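Local coordinates for protein threonine synthase (Brucella melitensis bv. 1, PDB 4F4F) that probably catalyses the pyridoxal-phosphate-dependent conversion of O-phospho-L-homoserine and water to L-threonine and phosphate, the last step of threonine biosynthesis, at residues A50-S55 with G247-A252; G151-A156 with I165-P170; A267-K272 with E322-E327; T449-E454 with E459-H464. One frame throughout, in Å; residues are numbered along the deposited sequence.

Contact 1 (A50-S55 with G247-A252); sequences ALRGKS and GAPDRA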
loop_
_atom_site.group_PDB
_atom_site.type_symbol
_atom_site.label_atom_id
_atom_site.label_comp_id
_atom_site.label_asym_id
_atom_site.label_seq_id
_atom_site.Cartn_x
_atom_site.Cartn_y
_atom_site.Cartn_z
ATOM N N ALA A 50 23.386 -14.737 -1.557
ATOM C CA ALA A 50 23.171 -15.303 -2.894
ATOM C C ALA A 50 22.307 -14.419 -3.796
ATOM O O ALA A 50 22.334 -14.574 -4.997
ATOM C CB ALA A 50 22.607 -16.734 -2.814
ATOM N N LEU A 51 21.575 -13.475 -3.222
ATOM C CA LEU A 51 20.751 -12.523 -3.994
ATOM C C LEU A 51 21.550 -11.359 -4.580
ATOM O O LEU A 51 21.026 -10.595 -5.414
ATOM C CB LEU A 51 19.633 -11.969 -3.100
ATOM C CG LEU A 51 18.675 -13.052 -2.611
ATOM C CD1 LEU A 51 17.619 -12.446 -1.715
ATOM C CD2 LEU A 51 18.092 -13.868 -3.755
ATOM N N ARG A 52 22.818 -11.220 -4.159
ATOM C CA ARG A 52 23.636 -10.066 -4.591
ATOM C C ARG A 52 23.820 -10.083 -6.096
ATOM O O ARG A 52 24.102 -11.110 -6.688
ATOM C CB ARG A 52 24.987 -10.026 -3.882
ATOM C CG ARG A 52 24.881 -9.583 -2.422
ATOM C CD ARG A 52 26.195 -9.825 -1.701
ATOM N NE ARG A 52 26.171 -9.213 -0.384
ATOM C CZ ARG A 52 27.062 -9.425 0.565
ATOM N NH1 ARG A 52 28.086 -10.254 0.380
ATOM N NH2 ARG A 52 26.943 -8.788 1.700
ATOM N N GLY A 53 23.652 -8.919 -6.694
ATOM C CA GLY A 53 23.831 -8.746 -8.123
ATOM C C GLY A 53 22.532 -8.965 -8.890
ATOM O O GLY A 53 22.486 -8.693 -10.074
ATOM N N LYS A 54 21.489 -9.489 -8.255
ATOM C CA LYS A 54 20.312 -9.909 -9.012
ATOM C C LYS A 54 19.426 -8.689 -9.297
ATOM O O LYS A 54 19.330 -7.756 -8.483
ATOM C CB LYS A 54 19.521 -10.959 -8.222
ATOM N N SER A 55 18.689 -8.779 -10.389
ATOM C CA SER A 55 17.734 -7.744 -10.778
ATOM C C SER A 55 16.604 -7.675 -9.759
ATOM O O SER A 55 16.398 -8.619 -8.981
ATOM C CB SER A 55 17.169 -8.068 -12.158
ATOM O OG SER A 55 16.243 -9.117 -12.067
ATOM N N GLY A 247 24.477 -3.658 1.663
ATOM C CA GLY A 247 25.382 -4.647 2.168
ATOM C C GLY A 247 24.767 -5.782 2.944
ATOM O O GLY A 247 25.504 -6.615 3.520
ATOM N N ALA A 248 23.439 -5.880 2.918
ATOM C CA ALA A 248 22.779 -7.042 3.521
ATOM C C ALA A 248 23.399 -8.344 3.036
ATOM O O ALA A 248 23.732 -8.478 1.844
ATOM C CB ALA A 248 21.265 -7.018 3.247
ATOM N N PRO A 249 23.547 -9.337 3.932
ATOM C CA PRO A 249 23.109 -9.396 5.307
ATOM C C PRO A 249 24.202 -9.050 6.294
ATOM O O PRO A 249 24.018 -9.256 7.469
ATOM C CB PRO A 249 22.777 -10.883 5.489
ATOM C CG PRO A 249 23.795 -11.568 4.681
ATOM C CD PRO A 249 24.113 -10.622 3.509
ATOM N N ASP A 250 25.336 -8.557 5.822
ATOM C CA ASP A 250 26.488 -8.340 6.690
ATOM C C ASP A 250 26.395 -7.094 7.550
ATOM O O ASP A 250 27.184 -6.921 8.476
ATOM C CB ASP A 250 27.758 -8.320 5.857
ATOM C CG ASP A 250 28.053 -9.685 5.297
ATOM O OD1 ASP A 250 28.286 -10.593 6.093
ATOM O OD2 ASP A 250 27.963 -9.877 4.103
ATOM N N ARG A 251 25.477 -6.203 7.243
ATOM C CA ARG A 251 25.127 -5.224 8.256
ATOM C C ARG A 251 23.621 -5.011 8.228
ATOM O O ARG A 251 22.976 -5.196 7.202
ATOM C CB ARG A 251 25.900 -3.929 8.042
ATOM C CG ARG A 251 25.539 -3.170 6.815
ATOM C CD ARG A 251 26.256 -1.847 6.819
ATOM N NE ARG A 251 26.092 -1.154 5.564
ATOM C CZ ARG A 251 26.253 0.146 5.402
ATOM N NH1 ARG A 251 26.090 0.653 4.210
ATOM N NH2 ARG A 251 26.588 0.945 6.417
ATOM N N ALA A 252 23.078 -4.636 9.368
ATOM C CA ALA A 252 21.658 -4.364 9.477
ATOM C C ALA A 252 21.346 -3.005 8.872
ATOM O O ALA A 252 22.183 -2.084 8.885
ATOM C CB ALA A 252 21.263 -4.389 10.940
HETATM O O HOH W 1 24.643 -6.968 -0.021
#
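Arg52 reaches across to the turn that begins at Gly247 and spends its guanidinium on three acceptors there. NH2 carries most of the load. It forms a salt bridge with Asp250, 2.8 Å from NH2 to OD2, using the carboxylate's anti lone pair; the oxygen lies 23° out of the guanidinium plane, and the two flat groups are turned 43° against each other. A second hydrogen bond joins Arg52 NH2 to Gly247 O at 3.2 Å. That oxygen lies almost in the guanidinium plane, whereas the donor stands well above the carbonyl plane. Gly247 O also accepts from the backbone N of Asp250, so two donors grip it. The contact links the N-terminal threonine synthase region (50-55) to the pyridoxal-phosphate-dependent enzyme region (247-252). Gly247 itself closes helix 236-245 in a Schellman motif, its phi of 112° marking the break, and a cis peptide before Pro249 turns the chain again on its way to strand 253-258. Ala248 O is held less directly: its bonds from Arg52 NE and NH2 are weak, but water 1 bridges the gap, accepting from Arg52 NE at 2.7 Å and donating to Ala248 O at 2.6 Å. The arginine chain runs extended from CG to NE, which carries the guanidinium over to the turn from the 50-55 loop. Asp250 OD1 also makes a salt bridge with Arg49 of helix 45-49.

Contact 2 (G151-A156 with I165-P170); sequences GAAIEA and IFILFP
Ile154 and Ile167 meet through their longer branches: CD1 of Ile154 lies 3.8 Å from CG1 of Ile167, and the two side chains cross obliquely. The side-chain contacts between helix 151-156 and strand 165-170 are all apolar. In Ile154, CG1 is anti to the carbonyl carbon (chi1 -84°), and although Ile154 leaves its backbone alongside the strand, this branch brings CD1 over to Ile167. The second group of contacts centres on the small Ala153, whose CB points at the strand. It receives the end of Ile165, with CD1 of that residue 3.7 Å from CB of Ala153, and more distantly the CD1 of Ile167, 4.3 Å from the same CB. CD1 of Ile165 also rests against the helix backbone at Ala153 O. Ile165 extends this far because its CG1 branch is anti to the backbone N (chi1 -176°), while its CG2 faces Ile154 CG1 at a looser 4.4 Å. No hydrogen bond crosses the interface; the strand's backbone is instead paired with its sheet neighbours, as in the bond of Phe166 to Ile141. The axes of the short segments approach to 9.2 Å and run nearly antiparallel, at 164°, as befits the helix and second strand of the beta-alpha-beta unit formed by strand 139-144, helix 148-157 and strand 163-170. Met182 and Val190 extend the apolar layer around Ile154. With four buried hydrocarbon side chains and no hydrogen bond across the contact, this part of the helix probably rests on the strand through apolar burial and fit.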
loop_
_atom_site.group_PDB
_atom_site.type_symbol
_atom_site.label_atom_id
_atom_site.label_comp_id
_atom_site.label_asym_id
_atom_site.label_seq_id
_atom_site.Cartn_x
_atom_site.Cartn_y
_atom_site.Cartn_z
ATOM N N GLY A 151 -6.388 5.741 -9.380
ATOM C CA GLY A 151 -5.408 5.745 -10.435
ATOM C C GLY A 151 -4.507 4.519 -10.456
ATOM O O GLY A 151 -4.338 3.848 -11.504
ATOM N N ALA A 152 -3.952 4.219 -9.295
ATOM C CA ALA A 152 -3.102 3.051 -9.144
ATOM C C ALA A 152 -3.848 1.799 -9.505
ATOM O O ALA A 152 -3.323 0.949 -10.183
ATOM C CB ALA A 152 -2.583 2.961 -7.717
ATOM N N ALA A 153 -5.097 1.705 -9.076
ATOM C CA ALA A 153 -5.913 0.513 -9.354
ATOM C C ALA A 153 -6.214 0.383 -10.856
ATOM O O ALA A 153 -6.094 -0.710 -11.432
ATOM C CB ALA A 153 -7.238 0.538 -8.552
ATOM N N ILE A 154 -6.622 1.487 -11.471
ATOM C CA ILE A 154 -6.970 1.493 -12.890
ATOM C C ILE A 154 -5.781 1.203 -13.800
ATOM O O ILE A 154 -5.898 0.464 -14.797
ATOM C CB ILE A 154 -7.638 2.816 -13.244
ATOM C CG1 ILE A 154 -9.124 2.732 -12.894
ATOM C CG2 ILE A 154 -7.443 3.181 -14.718
ATOM C CD1 ILE A 154 -9.798 4.092 -12.877
ATOM N N GLU A 155 -4.616 1.735 -13.449
ATOM C CA GLU A 155 -3.406 1.409 -14.202
ATOM C C GLU A 155 -2.921 -0.031 -14.044
ATOM O O GLU A 155 -2.199 -0.530 -14.909
ATOM C CB GLU A 155 -2.262 2.388 -13.893
ATOM C CG GLU A 155 -2.373 3.679 -14.675
ATOM C CD GLU A 155 -2.163 3.489 -16.184
ATOM O OE1 GLU A 155 -1.271 2.747 -16.616
ATOM O OE2 GLU A 155 -2.891 4.097 -16.947
ATOM N N ALA A 156 -3.294 -0.681 -12.942
ATOM C CA ALA A 156 -2.936 -2.078 -12.697
ATOM C C ALA A 156 -3.919 -3.042 -13.376
ATOM O O ALA A 156 -3.508 -4.013 -13.997
ATOM C CB ALA A 156 -2.883 -2.355 -11.197
ATOM N N ILE A 165 -12.996 -3.058 -14.087
ATOM C CA ILE A 165 -12.828 -2.230 -12.919
ATOM C C ILE A 165 -13.669 -0.962 -12.998
ATOM O O ILE A 165 -13.737 -0.304 -14.055
ATOM C CB ILE A 165 -11.329 -1.938 -12.665
ATOM C CG1 ILE A 165 -11.137 -1.129 -11.363
ATOM C CG2 ILE A 165 -10.749 -1.239 -13.873
ATOM C CD1 ILE A 165 -9.765 -1.160 -10.710
ATOM N N PHE A 166 -14.353 -0.674 -11.890
ATOM C CA PHE A 166 -15.198 0.489 -11.746
ATOM C C PHE A 166 -14.722 1.251 -10.500
ATOM O O PHE A 166 -14.714 0.711 -9.391
ATOM C CB PHE A 166 -16.683 0.080 -11.575
ATOM C CG PHE A 166 -17.199 -0.788 -12.691
ATOM C CD1 PHE A 166 -16.795 -2.110 -12.792
ATOM C CD2 PHE A 166 -18.045 -0.278 -13.659
ATOM C CE1 PHE A 166 -17.245 -2.901 -13.848
ATOM C CE2 PHE A 166 -18.495 -1.059 -14.699
ATOM C CZ PHE A 166 -18.111 -2.379 -14.795
ATOM N N ILE A 167 -14.295 2.490 -10.712
ATOM C CA ILE A 167 -13.864 3.359 -9.632
ATOM C C ILE A 167 -14.785 4.569 -9.588
ATOM O O ILE A 167 -14.968 5.289 -10.608
ATOM C CB ILE A 167 -12.434 3.827 -9.841
ATOM C CG1 ILE A 167 -11.438 2.641 -9.803
ATOM C CG2 ILE A 167 -12.106 4.920 -8.808
ATOM C CD1 ILE A 167 -11.345 1.877 -8.484
ATOM N N LEU A 168 -15.363 4.780 -8.415
ATOM C CA LEU A 168 -16.211 5.905 -8.161
ATOM C C LEU A 168 -15.374 6.998 -7.469
ATOM O O LEU A 168 -14.655 6.724 -6.483
ATOM C CB LEU A 168 -17.370 5.469 -7.242
ATOM C CG LEU A 168 -18.447 4.492 -7.737
ATOM C CD1 LEU A 168 -17.906 3.119 -8.105
ATOM C CD2 LEU A 168 -19.559 4.359 -6.723
ATOM N N PHE A 169 -15.486 8.220 -7.977
ATOM C CA PHE A 169 -14.821 9.384 -7.406
ATOM C C PHE A 169 -15.742 10.597 -7.462
ATOM O O PHE A 169 -16.672 10.630 -8.275
ATOM C CB PHE A 169 -13.519 9.663 -8.142
ATOM C CG PHE A 169 -13.677 10.012 -9.594
ATOM C CD1 PHE A 169 -13.823 11.329 -9.980
ATOM C CD2 PHE A 169 -13.597 9.033 -10.572
ATOM C CE1 PHE A 169 -13.940 11.660 -11.303
ATOM C CE2 PHE A 169 -13.755 9.366 -11.919
ATOM C CZ PHE A 169 -13.916 10.674 -12.273
ATOM N N PRO A 170 -15.508 11.582 -6.592
ATOM C CA PRO A 170 -16.473 12.681 -6.503
ATOM C C PRO A 170 -16.317 13.664 -7.649
ATOM O O PRO A 170 -15.215 14.173 -7.901
ATOM C CB PRO A 170 -16.151 13.331 -5.168
ATOM C CG PRO A 170 -14.733 12.949 -4.885
ATOM C CD PRO A 170 -14.556 11.587 -5.471
#

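Contact 3 (A267-K272 with E322-E327); sequences AGYVAK and ERLLFE
Tyr269 supplies the largest share of the surface buried here, and its ring meets two side chains of helix 322-327, both from the same side of the ring plane. The ring is carried out from helix 267-272 with CG anti to the backbone N (chi1 173°), which directs its phenol end toward the other helix. Over one face comes the CD1 methyl of Leu324, 4.3 Å above the ring plane and displaced toward the rim; its nearest ring atom is CE1. Glu327 meets the phenol end with its aliphatic part: CB is 3.5 Å from Tyr269 OH, and CG is 3.9 Å from CE2 of the same tyrosine. CG approaches the ring obliquely, and the glutamate chain bends at chi2 (-73°), with the carboxylate plane turned 47° from the ring. What touches the tyrosine is therefore the methylene stem, and no hydrogen bond links the segments. The polar ends are engaged elsewhere. Tyr269 OH is hydrogen-bonded to Arg273 one turn further along its own helix, while Glu327 OE2 is hydrogen-bonded to Tyr40 OH and forms a salt bridge with Arg331. The same Arg273 makes a long, weak ion pair with Glu327 OE1, adding a positive charge beside both groups that would probably favour the ionised carboxylate. Leu324 also lies about 4 Å, side chain to side chain, from the cofactor-binding Phe262. This helix-helix packing thus belongs to the second shell of the pyridoxal-phosphate site: helix 263-274 begins in the cofactor-binding run Gly260 to Asp264, and helix 321-328 packs against it, with the side chain of Leu324 about 12 Å from the bound cofactor.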
loop_
_atom_site.group_PDB
_atom_site.type_symbol
_atom_site.label_atom_id
_atom_site.label_comp_id
_atom_site.label_asym_id
_atom_site.label_seq_id
_atom_site.Cartn_x
_atom_site.Cartn_y
_atom_site.Cartn_z
ATOM N N ALA A 267 5.056 -4.968 5.704
ATOM C CA ALA A 267 5.894 -5.705 4.745
ATOM C C ALA A 267 7.366 -5.707 5.113
ATOM O O ALA A 267 8.059 -6.729 4.907
ATOM C CB ALA A 267 5.710 -5.181 3.308
ATOM N N GLY A 268 7.831 -4.614 5.707
ATOM C CA GLY A 268 9.189 -4.529 6.253
ATOM C C GLY A 268 9.352 -5.450 7.444
ATOM O O GLY A 268 10.366 -6.141 7.575
ATOM N N TYR A 269 8.330 -5.499 8.288
ATOM C CA TYR A 269 8.302 -6.459 9.388
ATOM C C TYR A 269 8.403 -7.898 8.856
ATOM O O TYR A 269 9.136 -8.742 9.431
ATOM C CB TYR A 269 7.074 -6.233 10.268
ATOM C CG TYR A 269 6.867 -7.273 11.331
ATOM C CD1 TYR A 269 7.516 -7.193 12.557
ATOM C CD2 TYR A 269 6.020 -8.326 11.120
ATOM C CE1 TYR A 269 7.334 -8.159 13.519
ATOM C CE2 TYR A 269 5.814 -9.286 12.102
ATOM C CZ TYR A 269 6.477 -9.191 13.289
ATOM O OH TYR A 269 6.300 -10.195 14.219
ATOM N N VAL A 270 7.704 -8.180 7.776
ATOM C CA VAL A 270 7.693 -9.495 7.193
ATOM C C VAL A 270 9.096 -9.817 6.701
ATOM O O VAL A 270 9.613 -10.915 6.933
ATOM C CB VAL A 270 6.659 -9.649 6.042
ATOM C CG1 VAL A 270 6.852 -11.025 5.325
ATOM C CG2 VAL A 270 5.248 -9.541 6.598
ATOM N N ALA A 271 9.730 -8.867 6.018
ATOM C CA ALA A 271 11.101 -9.067 5.582
ATOM C C ALA A 271 12.029 -9.442 6.732
ATOM O O ALA A 271 12.823 -10.368 6.633
ATOM C CB ALA A 271 11.617 -7.841 4.869
ATOM N N LYS A 272 11.920 -8.705 7.820
ATOM C CA LYS A 272 12.656 -9.004 9.024
ATOM C C LYS A 272 12.343 -10.412 9.541
ATOM O O LYS A 272 13.261 -11.161 9.881
ATOM C CB LYS A 272 12.344 -7.969 10.103
ATOM C CG LYS A 272 13.145 -8.107 11.396
ATOM C CD LYS A 272 12.858 -6.973 12.388
ATOM C CE LYS A 272 13.853 -6.975 13.537
ATOM N NZ LYS A 272 13.359 -6.247 14.756
ATOM N N GLU A 322 -3.800 -4.347 12.861
ATOM C CA GLU A 322 -4.279 -5.630 13.380
ATOM C C GLU A 322 -3.348 -6.788 13.067
ATOM O O GLU A 322 -3.228 -7.691 13.892
ATOM C CB GLU A 322 -5.713 -5.937 12.872
ATOM C CG GLU A 322 -6.261 -7.298 13.301
ATOM C CD GLU A 322 -7.707 -7.537 12.893
ATOM O OE1 GLU A 322 -8.399 -6.576 12.477
ATOM O OE2 GLU A 322 -8.148 -8.683 13.027
ATOM N N ARG A 323 -2.669 -6.761 11.916
ATOM C CA ARG A 323 -1.735 -7.828 11.600
ATOM C C ARG A 323 -0.578 -7.794 12.603
ATOM O O ARG A 323 -0.168 -8.853 13.139
ATOM C CB ARG A 323 -1.245 -7.751 10.155
ATOM C CG ARG A 323 -2.224 -8.284 9.151
ATOM C CD ARG A 323 -1.730 -8.105 7.714
ATOM N NE ARG A 323 -2.406 -9.013 6.785
ATOM C CZ ARG A 323 -3.365 -8.668 5.933
ATOM N NH1 ARG A 323 -3.813 -7.418 5.827
ATOM N NH2 ARG A 323 -3.918 -9.575 5.157
ATOM N N LEU A 324 -0.084 -6.600 12.924
ATOM C CA LEU A 324 0.987 -6.538 13.917
ATOM C C LEU A 324 0.478 -6.907 15.306
ATOM O O LEU A 324 1.198 -7.582 16.073
ATOM C CB LEU A 324 1.692 -5.181 13.950
ATOM C CG LEU A 324 2.781 -4.976 15.035
ATOM C CD1 LEU A 324 3.906 -6.003 14.903
ATOM C CD2 LEU A 324 3.331 -3.569 14.972
ATOM N N LEU A 325 -0.723 -6.443 15.663
ATOM C CA LEU A 325 -1.300 -6.817 16.947
ATOM C C LEU A 325 -1.298 -8.339 17.143
ATOM O O LEU A 325 -0.991 -8.837 18.216
ATOM C CB LEU A 325 -2.736 -6.289 17.087
ATOM C CG LEU A 325 -2.891 -4.792 17.317
ATOM C CD1 LEU A 325 -4.368 -4.361 17.327
ATOM C CD2 LEU A 325 -2.224 -4.371 18.629
ATOM N N PHE A 326 -1.707 -9.069 16.114
ATOM C CA PHE A 326 -1.770 -10.541 16.159
ATOM C C PHE A 326 -0.385 -11.097 16.463
ATOM O O PHE A 326 -0.234 -11.912 17.377
ATOM C CB PHE A 326 -2.283 -11.070 14.809
ATOM C CG PHE A 326 -2.523 -12.548 14.738
ATOM C CD1 PHE A 326 -3.408 -13.172 15.596
ATOM C CD2 PHE A 326 -1.911 -13.319 13.744
ATOM C CE1 PHE A 326 -3.670 -14.544 15.477
ATOM C CE2 PHE A 326 -2.172 -14.669 13.613
ATOM C CZ PHE A 326 -3.048 -15.289 14.487
ATOM N N GLU A 327 0.624 -10.633 15.735
ATOM C CA GLU A 327 1.982 -11.138 15.943
ATOM C C GLU A 327 2.508 -10.789 17.349
ATOM O O GLU A 327 3.121 -11.627 18.029
ATOM C CB GLU A 327 2.926 -10.580 14.862
ATOM C CG GLU A 327 2.523 -10.942 13.438
ATOM C CD GLU A 327 2.772 -12.372 13.088
ATOM O OE1 GLU A 327 3.081 -13.199 14.007
ATOM O OE2 GLU A 327 2.615 -12.688 11.891
#

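Contact 4 (T449-E454 with E459-H464); sequences TVLHNE and EEYVRH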
loop_
_atom_site.group_PDB
_atom_site.type_symbol
_atom_site.label_atom_id
_atom_site.label_comp_id
_atom_site.label_asym_id
_atom_site.label_seq_id
_atom_site.Cartn_x
_atom_site.Cartn_y
_atom_site.Cartn_z
ATOM N N THR A 449 -18.011 8.637 -16.873
ATOM C CA THR A 449 -19.442 8.772 -16.917
ATOM C C THR A 449 -19.886 9.430 -15.634
ATOM O O THR A 449 -19.554 8.944 -14.542
ATOM C CB THR A 449 -20.109 7.407 -17.044
ATOM O OG1 THR A 449 -19.630 6.762 -18.220
ATOM C CG2 THR A 449 -21.650 7.543 -17.111
ATOM N N VAL A 450 -20.643 10.508 -15.763
ATOM C CA VAL A 450 -21.241 11.189 -14.609
ATOM C C VAL A 450 -22.505 10.441 -14.197
ATOM O O VAL A 450 -23.392 10.223 -15.034
ATOM C CB VAL A 450 -21.566 12.654 -14.947
ATOM C CG1 VAL A 450 -22.246 13.354 -13.758
ATOM C CG2 VAL A 450 -20.309 13.384 -15.404
ATOM N N LEU A 451 -22.597 10.054 -12.925
ATOM C CA LEU A 451 -23.794 9.377 -12.386
ATOM C C LEU A 451 -24.230 10.050 -11.105
ATOM O O LEU A 451 -23.378 10.466 -10.318
ATOM C CB LEU A 451 -23.548 7.896 -12.068
ATOM C CG LEU A 451 -23.106 7.012 -13.221
ATOM C CD1 LEU A 451 -22.740 5.639 -12.675
ATOM C CD2 LEU A 451 -24.221 6.933 -14.237
ATOM N N HIS A 452 -25.551 10.167 -10.916
ATOM C CA HIS A 452 -26.115 10.553 -9.646
ATOM C C HIS A 452 -25.824 9.595 -8.534
ATOM O O HIS A 452 -25.550 8.400 -8.750
ATOM C CB HIS A 452 -27.639 10.810 -9.774
ATOM C CG HIS A 452 -27.970 12.154 -10.380
ATOM N ND1 HIS A 452 -29.004 12.348 -11.195
ATOM C CD2 HIS A 452 -27.339 13.380 -10.272
ATOM C CE1 HIS A 452 -29.048 13.639 -11.590
ATOM N NE2 HIS A 452 -28.027 14.272 -11.033
ATOM N N ASN A 453 -25.903 10.118 -7.311
ATOM C CA ASN A 453 -25.507 9.393 -6.105
ATOM C C ASN A 453 -26.679 8.502 -5.634
ATOM O O ASN A 453 -27.418 8.861 -4.735
ATOM C CB ASN A 453 -25.098 10.424 -5.050
ATOM C CG ASN A 453 -24.862 9.830 -3.675
ATOM O OD1 ASN A 453 -24.542 8.635 -3.529
ATOM N ND2 ASN A 453 -24.985 10.682 -2.651
ATOM N N GLU A 454 -26.894 7.400 -6.337
ATOM C CA GLU A 454 -28.023 6.481 -6.060
ATOM C C GLU A 454 -27.530 5.071 -6.334
ATOM O O GLU A 454 -26.975 4.801 -7.417
ATOM C CB GLU A 454 -29.247 6.783 -6.936
ATOM C CG GLU A 454 -29.753 8.220 -6.774
ATOM C CD GLU A 454 -30.914 8.619 -7.682
ATOM O OE1 GLU A 454 -31.792 7.770 -7.971
ATOM O OE2 GLU A 454 -30.959 9.818 -8.071
ATOM N N GLU A 459 -25.494 0.471 -9.746
ATOM C CA GLU A 459 -25.517 -0.983 -9.938
ATOM C C GLU A 459 -25.898 -1.292 -11.373
ATOM O O GLU A 459 -25.337 -2.204 -11.968
ATOM C CB GLU A 459 -26.496 -1.684 -8.991
ATOM C CG GLU A 459 -25.972 -1.842 -7.577
ATOM C CD GLU A 459 -26.910 -2.635 -6.681
ATOM O OE1 GLU A 459 -28.026 -2.945 -7.132
ATOM O OE2 GLU A 459 -26.532 -2.971 -5.535
ATOM N N GLU A 460 -26.858 -0.545 -11.925
ATOM C CA GLU A 460 -27.290 -0.753 -13.325
ATOM C C GLU A 460 -26.121 -0.497 -14.294
ATOM O O GLU A 460 -25.926 -1.226 -15.271
ATOM C CB GLU A 460 -28.530 0.117 -13.703
ATOM N N TYR A 461 -25.353 0.548 -14.038
ATOM C CA TYR A 461 -24.193 0.835 -14.900
ATOM C C TYR A 461 -23.215 -0.330 -14.828
ATOM O O TYR A 461 -22.761 -0.838 -15.853
ATOM C CB TYR A 461 -23.499 2.186 -14.557
ATOM C CG TYR A 461 -22.343 2.465 -15.492
ATOM C CD1 TYR A 461 -21.122 1.814 -15.311
ATOM C CD2 TYR A 461 -22.470 3.337 -16.591
ATOM C CE1 TYR A 461 -20.070 1.998 -16.194
ATOM C CE2 TYR A 461 -21.395 3.548 -17.462
ATOM C CZ TYR A 461 -20.207 2.871 -17.261
ATOM O OH TYR A 461 -19.106 3.026 -18.097
ATOM N N VAL A 462 -22.931 -0.795 -13.624
ATOM C CA VAL A 462 -21.974 -1.881 -13.470
ATOM C C VAL A 462 -22.478 -3.169 -14.138
ATOM O O VAL A 462 -21.732 -3.831 -14.848
ATOM C CB VAL A 462 -21.653 -2.144 -11.981
ATOM C CG1 VAL A 462 -20.935 -3.482 -11.814
ATOM C CG2 VAL A 462 -20.835 -0.999 -11.402
ATOM N N ARG A 463 -23.755 -3.487 -13.909
ATOM C CA ARG A 463 -24.399 -4.664 -14.481
ATOM C C ARG A 463 -24.324 -4.619 -16.004
ATOM O O ARG A 463 -23.973 -5.606 -16.636
ATOM C CB ARG A 463 -25.842 -4.731 -13.967
ATOM C CG ARG A 463 -26.684 -5.907 -14.420
ATOM C CD ARG A 463 -28.098 -5.824 -13.812
ATOM N NE ARG A 463 -28.126 -6.450 -12.485
ATOM C CZ ARG A 463 -28.406 -5.854 -11.322
ATOM N NH1 ARG A 463 -28.747 -4.578 -11.253
ATOM N NH2 ARG A 463 -28.360 -6.581 -10.204
ATOM N N HIS A 464 -24.608 -3.458 -16.593
ATOM C CA HIS A 464 -24.577 -3.298 -18.050
ATOM C C HIS A 464 -23.199 -3.431 -18.666
ATOM O O HIS A 464 -23.066 -3.980 -19.759
ATOM C CB HIS A 464 -25.218 -1.972 -18.474
ATOM C CG HIS A 464 -25.332 -1.814 -19.967
ATOM N ND1 HIS A 464 -24.435 -1.109 -20.693
ATOM C CD2 HIS A 464 -26.247 -2.350 -20.882
ATOM C CE1 HIS A 464 -24.774 -1.167 -22.008
ATOM N NE2 HIS A 464 -25.880 -1.926 -22.118
HETATM O O HOH W 2 -17.490 5.270 -17.474
#
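Leu451 and Tyr461 form the apolar half of this contact, with CD1 of the leucine 4.0 Å from CB of the tyrosine. Their side chains cross at about a right angle, and the leucine methyl meets the root of the tyrosine while the ring continues along the strand toward Thr449. Leu193 of the neighbouring strand touches both residues and closes this apolar end, and Phe166 meets the ring at CE1. The ring takes its direction from a chi1 of -178°, which sets CG anti to the backbone N. Strand 449-452 is an edge strand of the five-stranded parallel sheet, bonded to strand 190-196 through pairs such as Thr449 with Ala192, and helix 455-465 follows it almost at once to fold back over the sheet. At the other end the contact is just as close, but it is partly polar and a water takes part. Thr449 approaches the ring obliquely, its OG1 3.7 Å from Tyr461 CE2 and its CG2 methyl 4.0 Å from the same CE2. The two hydroxyls lie 3.8 Å apart, OG1 of Thr449 to OH of Tyr461, and are joined through water 2, at 2.7 Å from Thr449 OG1 and 2.8 Å from Tyr461 OH. The phenol oxygen is also hydrogen-bonded to His191 ND1 of strand 190-196.

Contacts 2 and 4 share the five-stranded parallel sheet: their centres are 15 Å apart, and they touch where Phe166 packs on Val462, joining the pyridoxal-phosphate-dependent enzyme family region to the C-terminal threonine synthase region. Contacts 1 and 3 lie on the opposite side of the chain's centre, 22 Å from each other between centres; the 247-252 loop leads into strand 253-258 of the mixed six-stranded sheet, after which helix 263-274 of contact 3 begins. Along the sequence contact 1 spans contact 2, then contacts 3 and 4 follow in series. The bound cofactor lies about 12 Å from side chains of both contacts 2 and 3, whereas contacts 1 and 4, with centres 50 Å apart, are at the surface.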